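Local coordinates for putative ribose operon repressor (Burkholderia thailandensis, PDB 3EGC), which probably acts as a LacI-family transcriptional repressor that binds regulatory DNA, with a domain related to periplasmic sugar-binding proteins, although its precise role is unknown, at residues I121-T126 / D215-S220; G129-S134 / D175-V180; K37-L42 / M251-I256; V51-A56 / A71-E76. All coordinates share one frame; numbering follows the deposited sequence.

Contact 1: residues I121-T126 / D215-S220; sequences IARGHT and DVEIVS
The turn that leaves helix 109-122 is joined to the start of strand 217-221 by a polar cluster in which R123 and H125 both donate to the carboxylate of E217. R123 takes hold side-on: its NE lies 2.7 Å from OE1 of E217, and its NH2 lies 2.7 Å from OE2 of E217. Both oxygens are met on their syn sides, somewhat out of the carboxylate plane, and both bonds leave the guanidinium close to its own plane, which is tilted 37° from the carboxylate. The arginine chain bends at chi3 (85°), which turns the NE-NH2 edge toward the acid. The helix itself closes in a Schellman motif, where G124 accepts positive phi and its N returns to O of I121 at 2.9 Å; the chain leaves the helix there, and H125 follows with its ring turned to the same carboxylate. Across the contact, NE2 of H125 reaches OE1 of E217 at 2.9 Å, with the oxygen in the ring plane but the nitrogen above the carboxylate plane. It comes from the face opposite to NE of R123, so OE1 accepts two bonds without the donors colliding. Histidine suits the place because its second nitrogen, ND1, bonds OG1 of T188, which fixes the rotation of the ring. T188 also shares a backbone bond with E217, whose other such partner is L190 in the parallel strand 189-192.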
# COMPACT_ATOMS: atom_id res chain seq x y z
N ILE A 121 -13.34 8.49 -25.59
CA ILE A 121 -13.67 8.93 -26.93
C ILE A 121 -15.17 8.73 -27.11
O ILE A 121 -15.86 9.60 -27.60
CB ILE A 121 -12.92 8.13 -28.01
CG1 ILE A 121 -11.45 8.54 -28.08
CG2 ILE A 121 -13.59 8.33 -29.38
CD1 ILE A 121 -10.51 7.48 -28.73
N ALA A 122 -15.68 7.60 -26.61
CA ALA A 122 -17.12 7.36 -26.68
C ALA A 122 -17.93 8.39 -25.86
O ALA A 122 -19.11 8.60 -26.12
CB ALA A 122 -17.46 5.94 -26.27
N ARG A 123 -17.26 9.06 -24.91
CA ARG A 123 -17.91 10.13 -24.16
C ARG A 123 -17.95 11.44 -24.90
O ARG A 123 -18.61 12.36 -24.45
CB ARG A 123 -17.24 10.36 -22.80
CG ARG A 123 -17.84 9.56 -21.74
CD ARG A 123 -16.98 9.55 -20.48
NE ARG A 123 -17.23 10.71 -19.62
CZ ARG A 123 -18.31 10.83 -18.84
NH1 ARG A 123 -19.26 9.90 -18.86
NH2 ARG A 123 -18.44 11.88 -18.05
N GLY A 124 -17.20 11.55 -26.00
CA GLY A 124 -17.11 12.81 -26.70
C GLY A 124 -15.82 13.59 -26.56
O GLY A 124 -15.78 14.76 -26.96
N HIS A 125 -14.77 12.98 -26.01
CA HIS A 125 -13.46 13.67 -25.94
C HIS A 125 -12.70 13.55 -27.24
O HIS A 125 -12.64 12.47 -27.81
CB HIS A 125 -12.59 13.18 -24.76
CG HIS A 125 -13.14 13.54 -23.42
ND1 HIS A 125 -13.02 14.80 -22.88
CD2 HIS A 125 -13.80 12.79 -22.50
CE1 HIS A 125 -13.61 14.82 -21.69
NE2 HIS A 125 -14.07 13.60 -21.43
N THR A 126 -12.11 14.65 -27.70
CA THR A 126 -11.28 14.59 -28.90
C THR A 126 -9.85 15.11 -28.61
O THR A 126 -8.90 14.70 -29.24
CB THR A 126 -11.91 15.40 -30.06
OG1 THR A 126 -12.06 16.79 -29.66
CG2 THR A 126 -13.25 14.79 -30.47
N ASP A 215 -13.68 20.44 -16.53
CA ASP A 215 -12.45 20.88 -17.24
C ASP A 215 -11.58 19.76 -17.81
O ASP A 215 -11.14 19.84 -18.94
CB ASP A 215 -11.60 21.78 -16.33
CG ASP A 215 -12.29 23.09 -15.96
OD1 ASP A 215 -13.06 23.64 -16.78
OD2 ASP A 215 -12.08 23.58 -14.85
N VAL A 216 -11.34 18.71 -17.03
CA VAL A 216 -10.51 17.56 -17.47
C VAL A 216 -11.02 16.28 -16.87
O VAL A 216 -11.16 16.19 -15.66
CB VAL A 216 -9.03 17.77 -16.99
CG1 VAL A 216 -8.11 16.53 -17.22
CG2 VAL A 216 -8.40 19.10 -17.59
N GLU A 217 -11.32 15.29 -17.70
CA GLU A 217 -11.60 13.94 -17.20
C GLU A 217 -10.33 13.08 -17.20
O GLU A 217 -9.32 13.44 -17.83
CB GLU A 217 -12.79 13.28 -17.92
CG GLU A 217 -14.17 13.83 -17.43
CD GLU A 217 -15.39 13.31 -18.20
OE1 GLU A 217 -15.28 12.44 -19.09
OE2 GLU A 217 -16.50 13.75 -17.89
N ILE A 218 -10.38 11.97 -16.46
CA ILE A 218 -9.24 11.11 -16.23
C ILE A 218 -9.60 9.64 -16.18
O ILE A 218 -10.52 9.24 -15.45
CB ILE A 218 -8.53 11.45 -14.87
CG1 ILE A 218 -8.02 12.90 -14.87
CG2 ILE A 218 -7.39 10.42 -14.58
CD1 ILE A 218 -7.35 13.35 -13.50
N VAL A 219 -8.89 8.82 -16.96
CA VAL A 219 -8.97 7.38 -16.73
C VAL A 219 -7.57 6.97 -16.28
O VAL A 219 -6.60 7.54 -16.75
CB VAL A 219 -9.44 6.59 -17.99
CG1 VAL A 219 -10.84 6.95 -18.30
CG2 VAL A 219 -8.48 6.89 -19.27
N SER A 220 -7.49 5.98 -15.39
CA SER A 220 -6.28 5.62 -14.74
C SER A 220 -6.11 4.10 -14.72
O SER A 220 -7.11 3.38 -14.75
CB SER A 220 -6.31 6.14 -13.30
OG SER A 220 -5.10 5.85 -12.60

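Contact 2: residues G129-S134 / D175-V180; sequences GAIVGS and DGAIKV
I131 carries this contact with the helix residues G176, A177 and V180, and its CB leaves strand 128-131 in the direction of helix 174-181. At CB the chain forks. CG2 stands anti to the backbone N and faces the turn at G176, where the want of a side chain suits the close approach of helix and strand. CG1 lies beside the backbone N (chi1 -40°) and passes the chain on to CD1, the atom that does the touching. That methyl settles 3.7 Å from CG1 of V180, the two side chains running past each other in opposite directions. On the neighbouring turn it lies 3.8 Å from CA of A177, whose small methyl leaves the backbone within reach, and 4.1 Å from O of G176. Helix 174-181 is the helix of a beta-alpha-beta crossover from strand 163-164 to strand 189-192, and it passes over strand 128-131, which lies between them in the parallel sheet. The short helix and strand segments accordingly run nearly antiparallel, at 161°, with their axes 9.0 Å apart. A164 of the one flanking strand touches both I131 and V180. I131 also touches I197 of helix 195-208, whose A204 packs on A177.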
# COMPACT_ATOMS: atom_id res chain seq x y z
N GLY A 129 -5.04 13.52 -23.85
CA GLY A 129 -3.63 13.36 -23.59
C GLY A 129 -3.32 12.16 -22.67
O GLY A 129 -4.22 11.45 -22.19
N ALA A 130 -2.05 11.95 -22.44
CA ALA A 130 -1.59 10.86 -21.64
C ALA A 130 -0.38 11.30 -20.77
O ALA A 130 0.55 11.87 -21.26
CB ALA A 130 -1.18 9.66 -22.56
N ILE A 131 -0.45 11.03 -19.48
CA ILE A 131 0.67 11.26 -18.58
C ILE A 131 1.10 9.88 -18.12
O ILE A 131 0.32 9.15 -17.51
CB ILE A 131 0.27 12.09 -17.34
CG1 ILE A 131 -0.69 13.23 -17.73
CG2 ILE A 131 1.52 12.57 -16.60
CD1 ILE A 131 -0.03 14.30 -18.55
N VAL A 132 2.31 9.50 -18.50
CA VAL A 132 2.89 8.26 -18.10
C VAL A 132 4.08 8.50 -17.21
O VAL A 132 4.52 9.64 -17.02
CB VAL A 132 3.29 7.41 -19.31
CG1 VAL A 132 2.07 7.11 -20.20
CG2 VAL A 132 4.37 8.10 -20.09
N GLY A 133 4.60 7.41 -16.66
CA GLY A 133 5.76 7.47 -15.78
C GLY A 133 7.02 7.51 -16.61
O GLY A 133 6.97 7.80 -17.78
N SER A 134 8.14 7.19 -16.01
CA SER A 134 9.40 7.25 -16.71
C SER A 134 9.33 6.66 -18.14
O SER A 134 8.96 5.50 -18.34
CB SER A 134 10.50 6.57 -15.88
OG SER A 134 11.71 6.44 -16.62
N ASP A 175 4.32 17.71 -12.62
CA ASP A 175 4.93 18.67 -13.54
C ASP A 175 4.54 18.37 -14.98
O ASP A 175 4.24 19.25 -15.74
CB ASP A 175 6.47 18.74 -13.37
CG ASP A 175 6.89 19.25 -11.98
OD1 ASP A 175 8.07 19.06 -11.64
OD2 ASP A 175 6.09 19.84 -11.21
N GLY A 176 4.58 17.12 -15.36
CA GLY A 176 4.16 16.73 -16.68
C GLY A 176 2.70 17.12 -16.91
O GLY A 176 2.36 17.62 -17.98
N ALA A 177 1.82 16.86 -15.93
CA ALA A 177 0.44 17.23 -16.10
C ALA A 177 0.31 18.76 -16.24
O ALA A 177 -0.34 19.27 -17.16
CB ALA A 177 -0.41 16.73 -14.99
N ILE A 178 0.95 19.48 -15.33
CA ILE A 178 0.94 20.93 -15.35
C ILE A 178 1.36 21.45 -16.76
O ILE A 178 0.74 22.37 -17.35
CB ILE A 178 1.85 21.51 -14.25
CG1 ILE A 178 1.19 21.40 -12.89
CG2 ILE A 178 2.20 22.96 -14.56
CD1 ILE A 178 1.98 21.95 -11.68
N LYS A 179 2.41 20.83 -17.29
CA LYS A 179 2.85 21.14 -18.64
C LYS A 179 1.88 20.83 -19.77
O LYS A 179 1.63 21.67 -20.64
CB LYS A 179 4.22 20.53 -18.93
CG LYS A 179 4.76 20.88 -20.33
CD LYS A 179 6.14 20.32 -20.51
CE LYS A 179 6.95 21.21 -21.48
NZ LYS A 179 6.60 20.93 -22.92
N VAL A 180 1.34 19.63 -19.83
CA VAL A 180 0.39 19.40 -20.90
C VAL A 180 -0.93 20.16 -20.75
O VAL A 180 -1.54 20.50 -21.71
CB VAL A 180 0.23 17.90 -21.32
CG1 VAL A 180 1.26 17.02 -20.64
CG2 VAL A 180 -1.22 17.42 -21.15

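Contact 3: residues K37-L42 / M251-I256; sequences KGYSVL and MLIHMI
The hydroxyl of Y39 is hydrogen-bonded to OE2 of E257, the residue after I256, and the same OH rests 3.9 Å from CG2 of I256. This bond at the end of helix 241-257 is consistent with a ring held in place, its carbon frame against the apolar side of the helix. I253 lies over one ring face, offset toward the rim, with its CG1 4.1 Å from CE1 of Y39. CD1 of I256 comes in obliquely, 4.3 Å from CE2 of Y39. Y39 and K37 flank G38, which takes positive phi as the C-prime residue of the Schellman motif ending helix 21-36; the chain then enters strand 40-45, outermost in this chain's sheet. Helix 241-257 packs against this same sheet, with L252 touching V11 and V91. The methylenes of K37 serve as an apolar wall beside I253: CG of K37 is 3.6 Å from CD1 of I253, and CE of K37 is 4.1 Å from CG2 of I253. Bends at chi2 (-86°) and beyond carry the lysine obliquely across the isoleucine, while NZ forms a salt bridge with OE2 of E33. Farther along the strand, V41 makes backbone hydrogen bonds to the second subunit, and L42 packs on L42 of that subunit.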
# COMPACT_ATOMS: atom_id res chain seq x y z
N LYS A 37 2.88 -23.59 -0.69
CA LYS A 37 3.82 -24.60 -1.12
C LYS A 37 4.97 -24.85 -0.18
O LYS A 37 5.88 -25.57 -0.58
CB LYS A 37 4.39 -24.25 -2.49
CG LYS A 37 3.36 -23.78 -3.50
CD LYS A 37 2.75 -24.94 -4.21
CE LYS A 37 3.21 -25.03 -5.65
NZ LYS A 37 2.60 -24.00 -6.60
N GLY A 38 4.97 -24.25 1.01
CA GLY A 38 6.04 -24.48 1.99
C GLY A 38 7.36 -23.78 1.68
O GLY A 38 8.43 -24.22 2.15
N TYR A 39 7.31 -22.70 0.88
CA TYR A 39 8.45 -21.80 0.77
C TYR A 39 8.36 -20.57 1.67
O TYR A 39 7.29 -20.03 1.84
CB TYR A 39 8.62 -21.27 -0.68
CG TYR A 39 9.10 -22.31 -1.65
CD1 TYR A 39 8.23 -23.32 -2.06
CD2 TYR A 39 10.39 -22.31 -2.11
CE1 TYR A 39 8.65 -24.32 -2.93
CE2 TYR A 39 10.82 -23.30 -3.03
CZ TYR A 39 9.94 -24.30 -3.43
OH TYR A 39 10.33 -25.27 -4.32
N SER A 40 9.53 -20.09 2.10
CA SER A 40 9.67 -18.86 2.79
C SER A 40 10.10 -17.73 1.83
O SER A 40 10.70 -17.98 0.79
CB SER A 40 10.74 -19.02 3.90
OG SER A 40 10.23 -19.81 4.97
N VAL A 41 9.81 -16.49 2.22
CA VAL A 41 10.11 -15.33 1.43
C VAL A 41 10.95 -14.26 2.08
O VAL A 41 10.52 -13.59 3.03
CB VAL A 41 8.81 -14.65 0.92
CG1 VAL A 41 9.17 -13.40 0.03
CG2 VAL A 41 7.95 -15.71 0.12
N LEU A 42 12.15 -14.08 1.54
CA LEU A 42 13.02 -13.01 2.00
C LEU A 42 12.67 -11.72 1.21
O LEU A 42 12.50 -11.75 -0.04
CB LEU A 42 14.48 -13.39 1.72
CG LEU A 42 15.36 -14.20 2.67
CD1 LEU A 42 16.85 -14.37 2.05
CD2 LEU A 42 15.33 -13.65 4.09
N MET A 251 5.21 -20.04 -11.39
CA MET A 251 6.24 -20.18 -12.38
C MET A 251 7.61 -20.45 -11.75
O MET A 251 8.33 -21.32 -12.20
CB MET A 251 6.25 -18.95 -13.30
CG MET A 251 7.21 -19.05 -14.52
SD MET A 251 7.06 -17.63 -15.64
CE MET A 251 8.62 -17.03 -15.52
N LEU A 252 7.99 -19.67 -10.75
CA LEU A 252 9.29 -19.80 -10.13
C LEU A 252 9.45 -21.17 -9.46
O LEU A 252 10.53 -21.75 -9.46
CB LEU A 252 9.54 -18.65 -9.10
CG LEU A 252 10.98 -18.64 -8.55
CD1 LEU A 252 11.87 -18.18 -9.66
CD2 LEU A 252 11.12 -17.74 -7.22
N ILE A 253 8.38 -21.69 -8.89
CA ILE A 253 8.43 -22.96 -8.23
C ILE A 253 8.63 -24.12 -9.24
O ILE A 253 9.51 -24.96 -9.06
CB ILE A 253 7.18 -23.17 -7.37
CG1 ILE A 253 7.25 -22.22 -6.14
CG2 ILE A 253 7.03 -24.67 -6.99
CD1 ILE A 253 5.89 -22.07 -5.37
N HIS A 254 7.82 -24.16 -10.29
CA HIS A 254 8.09 -25.00 -11.44
C HIS A 254 9.55 -24.98 -11.90
O HIS A 254 10.18 -26.06 -12.04
CB HIS A 254 7.18 -24.61 -12.59
CG HIS A 254 5.74 -24.94 -12.33
ND1 HIS A 254 5.33 -26.19 -11.91
CD2 HIS A 254 4.62 -24.21 -12.47
CE1 HIS A 254 4.02 -26.20 -11.76
NE2 HIS A 254 3.57 -25.01 -12.09
N MET A 255 10.10 -23.79 -12.11
CA MET A 255 11.49 -23.65 -12.53
C MET A 255 12.48 -24.25 -11.51
O MET A 255 13.52 -24.75 -11.90
CB MET A 255 11.87 -22.19 -12.81
CG MET A 255 11.12 -21.56 -13.90
SD MET A 255 11.13 -19.77 -14.05
CE MET A 255 12.83 -19.51 -14.47
N ILE A 256 12.17 -24.15 -10.22
CA ILE A 256 13.09 -24.57 -9.18
C ILE A 256 13.03 -26.09 -9.02
O ILE A 256 14.05 -26.71 -8.77
CB ILE A 256 12.70 -23.95 -7.82
CG1 ILE A 256 12.94 -22.41 -7.83
CG2 ILE A 256 13.40 -24.71 -6.66
CD1 ILE A 256 12.28 -21.68 -6.71

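Contact 4: residues V51-A56 / A71-E76; sequences VREREA and APSEGE
E53 reaches out from helix 50-62 end-on to the backbone of the loop at P72 and S73, and the contact turns on how that one carboxylate is aimed. CG stands anti to the backbone N (chi1 178°) and the chain stays extended to CD, which carries the acid straight off the helix surface. Its OE2 then accepts the backbone N-H of S73 at 2.9 Å, in a nearly linear bond (178°) that enters almost in line with the C-O bond of the acid. The length of glutamate suits the gap, CA of E53 and CA of S73 being 7.1 Å apart. P72 lies beside the same oxygen, its CA 3.5 Å from OE2 of E53, and CB of S73 is 3.6 Å from it. The serine hydroxyl is turned another way: OG sits beside its own backbone N and bonds OG1 of T46, while its distance from OE2 of E53 is 4.0 Å. The loop leads into helix 78-82, and in this alpha/beta fold the glutamate ties the loop that follows the C-terminal end of strand 67-70 to the helix that precedes that strand. OE1 of E53 bonds OH of Y79, and OE2 has a further weak bond from NE2 of H77. O of R52 accepts a hydrogen bond from NH2 of R35 of the second subunit. A buried carboxylate would be costly without partners; here both oxygens are engaged by polar groups, which probably stabilises the ionised form and fixes the loop relative to the helix.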
# COMPACT_ATOMS: atom_id res chain seq x y z
N VAL A 51 21.22 0.23 -7.86
CA VAL A 51 22.41 -0.16 -7.12
C VAL A 51 21.99 -0.98 -5.88
O VAL A 51 22.60 -1.97 -5.51
CB VAL A 51 23.24 1.10 -6.70
CG1 VAL A 51 24.29 0.74 -5.65
CG2 VAL A 51 23.92 1.78 -7.92
N ARG A 52 20.94 -0.56 -5.22
CA ARG A 52 20.29 -1.41 -4.25
C ARG A 52 19.71 -2.73 -4.81
O ARG A 52 19.80 -3.74 -4.15
CB ARG A 52 19.23 -0.62 -3.46
CG ARG A 52 19.85 0.41 -2.58
CD ARG A 52 18.86 1.49 -2.09
NE ARG A 52 17.73 0.86 -1.43
CZ ARG A 52 16.75 1.53 -0.87
NH1 ARG A 52 15.73 0.86 -0.32
NH2 ARG A 52 16.79 2.86 -0.86
N GLU A 53 19.15 -2.71 -6.01
CA GLU A 53 18.66 -3.94 -6.61
C GLU A 53 19.80 -5.00 -6.77
O GLU A 53 19.65 -6.18 -6.41
CB GLU A 53 17.97 -3.67 -7.96
CG GLU A 53 17.49 -4.92 -8.63
CD GLU A 53 17.10 -4.68 -10.08
OE1 GLU A 53 17.88 -5.10 -10.98
OE2 GLU A 53 16.03 -4.10 -10.35
N ARG A 54 20.91 -4.55 -7.32
CA ARG A 54 22.05 -5.40 -7.57
C ARG A 54 22.61 -5.90 -6.25
O ARG A 54 23.02 -7.02 -6.14
CB ARG A 54 23.11 -4.61 -8.34
CG ARG A 54 24.18 -5.46 -8.93
CD ARG A 54 25.07 -4.62 -9.92
NE ARG A 54 24.58 -3.28 -10.22
CZ ARG A 54 25.29 -2.14 -10.12
NH1 ARG A 54 26.55 -2.14 -9.70
NH2 ARG A 54 24.72 -0.98 -10.47
N GLU A 55 22.61 -5.07 -5.22
CA GLU A 55 23.06 -5.53 -3.92
C GLU A 55 22.15 -6.55 -3.28
O GLU A 55 22.61 -7.49 -2.59
CB GLU A 55 23.26 -4.35 -2.94
CG GLU A 55 24.38 -3.41 -3.40
CD GLU A 55 24.61 -2.20 -2.49
OE1 GLU A 55 25.75 -1.64 -2.53
OE2 GLU A 55 23.66 -1.78 -1.78
N ALA A 56 20.84 -6.35 -3.47
CA ALA A 56 19.91 -7.34 -2.96
C ALA A 56 20.12 -8.68 -3.68
O ALA A 56 20.17 -9.74 -3.03
CB ALA A 56 18.52 -6.87 -3.06
N ALA A 71 10.75 -7.41 -9.13
CA ALA A 71 10.13 -6.23 -9.74
C ALA A 71 11.24 -5.22 -10.07
O ALA A 71 11.71 -4.47 -9.20
CB ALA A 71 9.10 -5.59 -8.80
N PRO A 72 11.65 -5.19 -11.32
CA PRO A 72 12.82 -4.46 -11.69
C PRO A 72 12.75 -2.94 -11.52
O PRO A 72 11.72 -2.30 -11.79
CB PRO A 72 13.03 -4.84 -13.17
CG PRO A 72 12.16 -6.04 -13.41
CD PRO A 72 11.05 -5.89 -12.46
N SER A 73 13.86 -2.39 -11.10
CA SER A 73 13.99 -0.96 -10.99
C SER A 73 14.51 -0.54 -12.34
O SER A 73 15.07 -1.37 -13.08
CB SER A 73 15.02 -0.64 -9.91
OG SER A 73 14.46 -0.84 -8.62
N GLU A 74 14.29 0.71 -12.70
CA GLU A 74 14.69 1.21 -14.01
C GLU A 74 16.20 1.26 -14.02
O GLU A 74 16.80 1.90 -13.16
CB GLU A 74 14.15 2.62 -14.26
CG GLU A 74 14.43 3.14 -15.66
CD GLU A 74 13.85 4.51 -15.91
OE1 GLU A 74 13.51 5.21 -14.95
OE2 GLU A 74 13.75 4.91 -17.09
N GLY A 75 16.79 0.63 -15.03
CA GLY A 75 18.22 0.60 -15.22
C GLY A 75 18.60 -0.65 -16.03
O GLY A 75 17.71 -1.37 -16.48
N GLU A 76 19.90 -0.90 -16.18
CA GLU A 76 20.41 -2.04 -16.95
C GLU A 76 20.34 -3.33 -16.15
O GLU A 76 20.64 -3.37 -15.00
CB GLU A 76 21.88 -1.82 -17.39
CG GLU A 76 22.36 -2.77 -18.53
CD GLU A 76 23.85 -2.69 -18.83
OE1 GLU A 76 24.64 -2.48 -17.88
OE2 GLU A 76 24.24 -2.86 -20.01

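How the contacts relate
From the N terminus, contact 3 opens first, at 37-42, and closes last, at 251-256, joining the start of strand 40-45 to helix 241-257; its long loop encloses the other three. Contact 4 opens and closes within it early, joining helix 50-62 to the loop after strand 67-70. Contact 1 opens next, at the end of helix 109-122, and encloses contact 2, which joins strand 128-131 to helix 174-181, before closing at strand 217-221. Contacts 4 and 1 follow in series, and none cross. Contacts 1 and 2 share one side of the molecule; contact 3 lies opposite both. S134 and E74 probably hydrogen-bond, linking contacts 2 and 4. Contacts 3 and 4 both touch the second subunit.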